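Local coordinates for probable dehydrogenase (Bordetella bronchiseptica, PDB 3MOI), which is probably an NAD(P)-dependent oxidoreductase of the GFO/IDH/MocA family, pairing a Rossmann-fold nucleotide-binding domain with a sheet-bearing C-terminal domain, its substrate not being established, at residues A[154-158]-A[159-163]; A[270-273]-A[274-277]. All blocks are in the same frame, centred on the assembly; numbering follows the deposited sequence.

Contact 1 (A[154-158]-A[159-163]); sequences TDFLY and RPRRP
Arg161 lays its guanidinium over one face of the Phe156 ring, a cation-pi contact with CZ of Arg161 4.0 Å from the ring centroid and 23° off the normal. The setting is the loop that leaves strand 145-153 of the C-terminal domain, where a short 3-10 turn at 156-157 precedes an irregular run. The two planes are 40° apart, so the group is tilted over the ring, NH2 lowest, rather than stacked on it. That same NH2 donates to Phe156 O at 3.0 Å, almost straight, while Glu165 holds Arg161 NH1 in a salt bridge. Phe156 O also accepts from Arg159 N at 3.2 Å; the two donors come from opposite faces of the carbonyl plane, and together they pin the turn.

Arg159 reaches back in much the same direction, extended from CG to NE, and passes over Phe156 CA with one guanidinium face. With chi1 at 69°, Asp155 has its CG wedged between backbone N and carbonyl carbon, which brings the carboxylate to the guanidinium edge. The salt bridge there is Arg159 NE to Asp155 OD2, 2.8 Å, with OD2 only slightly out of the guanidinium plane.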
loop_
_atom_site.group_PDB
_atom_site.type_symbol
_atom_site.label_atom_id
_atom_site.label_comp_id
_atom_site.label_asym_id
_atom_site.label_seq_id
_atom_site.Cartn_x
_atom_site.Cartn_y
_atom_site.Cartn_z
ATOM N N THR A 154 5.342 2.395 11.677
ATOM C CA THR A 154 5.133 2.504 13.145
ATOM C C THR A 154 6.465 2.472 13.847
ATOM O O THR A 154 7.492 2.280 13.165
ATOM C CB THR A 154 4.372 1.293 13.511
ATOM O OG1 THR A 154 2.990 1.612 13.490
ATOM C CG2 THR A 154 4.770 0.703 14.739
ATOM N N ASP A 155 6.474 2.674 15.183
ATOM C CA ASP A 155 7.712 2.561 15.956
ATOM C C ASP A 155 7.715 1.405 16.952
ATOM O O ASP A 155 8.522 1.392 17.919
ATOM C CB ASP A 155 8.018 3.863 16.670
ATOM C CG ASP A 155 7.031 4.166 17.804
ATOM O OD1 ASP A 155 7.176 5.301 18.392
ATOM O OD2 ASP A 155 6.136 3.287 18.063
ATOM N N PHE A 156 6.892 0.416 16.657
ATOM C CA PHE A 156 6.561 -0.668 17.544
ATOM C C PHE A 156 7.810 -1.382 18.024
ATOM O O PHE A 156 7.998 -1.632 19.219
ATOM C CB PHE A 156 5.620 -1.653 16.814
ATOM C CG PHE A 156 5.419 -2.957 17.520
ATOM C CD1 PHE A 156 4.341 -3.142 18.393
ATOM C CD2 PHE A 156 6.252 -4.008 17.280
ATOM C CE1 PHE A 156 4.141 -4.349 19.058
ATOM C CE2 PHE A 156 6.049 -5.239 17.921
ATOM C CZ PHE A 156 4.996 -5.396 18.829
ATOM N N LEU A 157 8.689 -1.727 17.118
ATOM C CA LEU A 157 9.802 -2.541 17.556
ATOM C C LEU A 157 10.673 -1.772 18.571
ATOM O O LEU A 157 11.372 -2.398 19.351
ATOM C CB LEU A 157 10.660 -3.015 16.375
ATOM C CG LEU A 157 11.593 -4.185 16.756
ATOM C CD1 LEU A 157 10.767 -5.407 16.986
ATOM C CD2 LEU A 157 12.700 -4.445 15.708
ATOM N N TYR A 158 10.652 -0.436 18.566
ATOM C CA TYR A 158 11.520 0.304 19.455
ATOM C C TYR A 158 10.800 0.913 20.667
ATOM O O TYR A 158 11.350 1.756 21.315
ATOM C CB TYR A 158 12.316 1.342 18.663
ATOM C CG TYR A 158 13.252 0.642 17.689
ATOM C CD1 TYR A 158 14.528 0.235 18.071
ATOM C CD2 TYR A 158 12.827 0.303 16.418
ATOM C CE1 TYR A 158 15.377 -0.447 17.178
ATOM C CE2 TYR A 158 13.662 -0.373 15.546
ATOM C CZ TYR A 158 14.928 -0.738 15.935
ATOM O OH TYR A 158 15.715 -1.394 15.033
ATOM N N ARG A 159 9.587 0.463 20.971
ATOM C CA ARG A 159 8.970 0.776 22.242
ATOM C C ARG A 159 9.632 -0.128 23.278
ATOM O O ARG A 159 10.254 -1.115 22.934
ATOM C CB ARG A 159 7.464 0.511 22.187
ATOM C CG ARG A 159 6.798 1.173 21.007
ATOM C CD ARG A 159 5.304 1.168 21.089
ATOM N NE ARG A 159 4.754 1.615 19.816
ATOM C CZ ARG A 159 3.618 1.191 19.253
ATOM N NH1 ARG A 159 2.836 0.293 19.849
ATOM N NH2 ARG A 159 3.278 1.674 18.061
ATOM N N PRO A 160 9.555 0.234 24.551
ATOM C CA PRO A 160 10.233 -0.538 25.583
ATOM C C PRO A 160 9.675 -1.950 25.794
ATOM O O PRO A 160 8.505 -2.089 26.067
ATOM C CB PRO A 160 10.014 0.314 26.842
ATOM C CG PRO A 160 9.928 1.695 26.337
ATOM C CD PRO A 160 9.220 1.591 25.017
ATOM N N ARG A 161 10.541 -2.965 25.729
ATOM C CA ARG A 161 10.122 -4.359 25.734
ATOM C C ARG A 161 10.899 -5.233 26.691
ATOM O O ARG A 161 12.082 -5.013 26.951
ATOM C CB ARG A 161 10.323 -4.953 24.348
ATOM C CG ARG A 161 9.638 -4.224 23.229
ATOM C CD ARG A 161 8.185 -4.636 23.054
ATOM N NE ARG A 161 7.567 -3.783 22.041
ATOM C CZ ARG A 161 6.268 -3.493 21.960
ATOM N NH1 ARG A 161 5.372 -3.970 22.832
ATOM N NH2 ARG A 161 5.860 -2.688 20.987
ATOM N N ARG A 162 10.227 -6.266 27.171
ATOM C CA ARG A 162 10.880 -7.310 27.913
ATOM C C ARG A 162 11.564 -8.210 26.883
ATOM O O ARG A 162 11.121 -8.287 25.735
ATOM C CB ARG A 162 9.845 -8.071 28.758
ATOM C CG ARG A 162 9.235 -7.213 29.889
ATOM C CD ARG A 162 8.341 -8.037 30.827
ATOM N NE ARG A 162 7.835 -7.287 32.007
ATOM C CZ ARG A 162 6.699 -6.572 32.068
ATOM N NH1 ARG A 162 5.886 -6.438 31.012
ATOM N NH2 ARG A 162 6.369 -5.984 33.207
ATOM N N PRO A 163 12.646 -8.886 27.273
ATOM C CA PRO A 163 13.416 -9.627 26.278
ATOM C C PRO A 163 12.684 -10.808 25.654
ATOM O O PRO A 163 12.923 -11.116 24.495
ATOM C CB PRO A 163 14.665 -10.065 27.045
ATOM C CG PRO A 163 14.179 -10.215 28.470
ATOM C CD PRO A 163 13.102 -9.158 28.646
#

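Contact 2 (A[270-273]-A[274-277])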
loop_
_atom_site.group_PDB
_atom_site.type_symbol
_atom_site.label_atom_id
_atom_site.label_comp_id
_atom_site.label_asym_id
_atom_site.label_seq_id
_atom_site.Cartn_x
_atom_site.Cartn_y
_atom_site.Cartn_z
ATOM N N GLU A 270 16.109 -2.060 30.059
ATOM C CA GLU A 270 14.897 -1.747 29.281
ATOM C C GLU A 270 13.566 -2.359 29.816
ATOM O O GLU A 270 12.505 -1.735 29.759
ATOM C CB GLU A 270 15.144 -2.197 27.841
ATOM C CG GLU A 270 14.100 -1.795 26.868
ATOM C CD GLU A 270 14.159 -2.623 25.611
ATOM O OE1 GLU A 270 15.232 -2.675 24.982
ATOM O OE2 GLU A 270 13.121 -3.231 25.252
ATOM N N ALA A 271 13.635 -3.584 30.321
ATOM C CA ALA A 271 12.476 -4.237 30.918
ATOM C C ALA A 271 11.854 -3.322 32.009
ATOM O O ALA A 271 10.629 -3.185 32.082
ATOM C CB ALA A 271 12.887 -5.621 31.490
ATOM N N GLU A 272 12.709 -2.678 32.821
ATOM C CA GLU A 272 12.277 -1.712 33.851
ATOM C C GLU A 272 11.587 -0.491 33.263
ATOM O O GLU A 272 10.591 -0.016 33.815
ATOM C CB GLU A 272 13.476 -1.200 34.714
ATOM C CG GLU A 272 13.508 -1.678 36.184
ATOM C CD GLU A 272 12.318 -1.190 37.084
ATOM O OE1 GLU A 272 12.374 -0.041 37.601
ATOM O OE2 GLU A 272 11.353 -1.977 37.303
ATOM N N LEU A 273 12.138 0.054 32.183
ATOM C CA LEU A 273 11.492 1.193 31.573
ATOM C C LEU A 273 10.086 0.753 31.160
ATOM O O LEU A 273 9.115 1.512 31.323
ATOM C CB LEU A 273 12.262 1.698 30.370
ATOM C CG LEU A 273 12.191 3.209 30.122
ATOM C CD1 LEU A 273 12.398 3.461 28.633
ATOM C CD2 LEU A 273 10.895 3.888 30.610
ATOM N N ARG A 274 9.994 -0.488 30.667
ATOM C CA ARG A 274 8.752 -1.043 30.179
ATOM C C ARG A 274 7.691 -1.042 31.298
ATOM O O ARG A 274 6.646 -0.376 31.204
ATOM C CB ARG A 274 9.013 -2.464 29.588
ATOM C CG ARG A 274 7.847 -3.162 28.829
ATOM C CD ARG A 274 6.751 -2.165 28.464
ATOM N NE ARG A 274 5.827 -2.478 27.364
ATOM C CZ ARG A 274 5.208 -3.625 27.126
ATOM N NH1 ARG A 274 5.396 -4.708 27.870
ATOM N NH2 ARG A 274 4.376 -3.660 26.124
ATOM N N ARG A 275 7.978 -1.744 32.382
ATOM C CA ARG A 275 6.986 -1.859 33.434
ATOM C C ARG A 275 6.761 -0.585 34.244
ATOM O O ARG A 275 5.702 -0.446 34.831
ATOM C CB ARG A 275 7.268 -3.050 34.350
ATOM C CG ARG A 275 8.314 -2.834 35.363
ATOM C CD ARG A 275 7.866 -3.272 36.758
ATOM N NE ARG A 275 8.685 -2.546 37.719
ATOM C CZ ARG A 275 8.320 -1.433 38.352
ATOM N NH1 ARG A 275 9.188 -0.850 39.173
ATOM N NH2 ARG A 275 7.104 -0.907 38.199
ATOM N N SER A 276 7.722 0.339 34.254
ATOM C CA SER A 276 7.555 1.614 34.991
ATOM C C SER A 276 6.831 2.685 34.165
ATOM O O SER A 276 6.281 3.632 34.733
ATOM C CB SER A 276 8.900 2.161 35.559
ATOM O OG SER A 276 9.718 2.760 34.557
ATOM N N ARG A 277 6.845 2.559 32.838
ATOM C CA ARG A 277 6.163 3.540 31.990
ATOM C C ARG A 277 4.742 3.102 31.654
ATOM O O ARG A 277 3.806 3.908 31.665
ATOM C CB ARG A 277 6.918 3.810 30.697
ATOM C CG ARG A 277 6.555 5.190 30.174
ATOM C CD ARG A 277 6.637 5.335 28.679
ATOM N NE ARG A 277 7.693 6.251 28.229
ATOM C CZ ARG A 277 7.850 6.623 26.950
ATOM N NH1 ARG A 277 7.007 6.155 26.022
ATOM N NH2 ARG A 277 8.849 7.455 26.588
#
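Glu272 and Arg275 run side by side on one exposed flank of helix 270-278, joined by an i to i+3 salt bridge within a single alpha-helical turn. Arg275 NE lies 2.8 Å from Glu272 OE2, yet the N-H is bent to 123°, so as a hydrogen bond it is weak. The carboxylate and guanidinium planes stand 49° apart, so the two groups do not lie flat in one plane; Arg275 NH1 is also near Glu272 OE2, at 3.1 Å. Both chains bend at chi2, and Arg275 starts with its CG between backbone N and carbonyl carbon (chi1 79°), so that CG leans back toward Glu272 before the chain turns outward.

Backbone bonding is the regular i to i+4 pattern: Arg274 N to Glu270 O, Arg275 N to Ala271 O, Ser276 N to Glu272 O and Arg277 N to Leu273 O. One carbonyl has a second donor. Ser276 OG turns back on its own helix and gives a hydrogen bond to Glu272 O at 3.0 Å, reaching it from the opposite face of the carbonyl plane to Ser276 N, so main chain and side chain of one serine grip a single oxygen.

Apolar contact is slight. Leu273 and Arg277 point the same way, and Leu273 CD2 meets Arg277 CB at 4.0 Å; Leu273 also rests on Pro160. Elsewhere on the helix, Glu270 sends its carboxylate to Arg208 in a salt bridge. Arg274 leads its guanidinium off the helix toward Arg161, but its CB stays close in, 3.1 Å from Ala271 O.

Contact 1 is the buried one, the loop that follows strand 145-153 in the C-terminal domain, whereas contact 2 lies at the surface along helix 270-278. Both are local and each has an acid-arginine pair, but in contact 1 the bridge is straight and in the guanidinium plane, while in contact 2 it is bent and on the exposed surface. Contact 1 adds an aromatic face; contact 2 relies on regular helical bonding. The two also touch: Glu270 OE2 probably accepts from Arg161 N, Pro160 and Arg162 pack against the helix, and Arg161 and Arg274 bring like charges close, with Glu165 beside them in a salt bridge with Arg161 and a long, weak ion pair with Arg274.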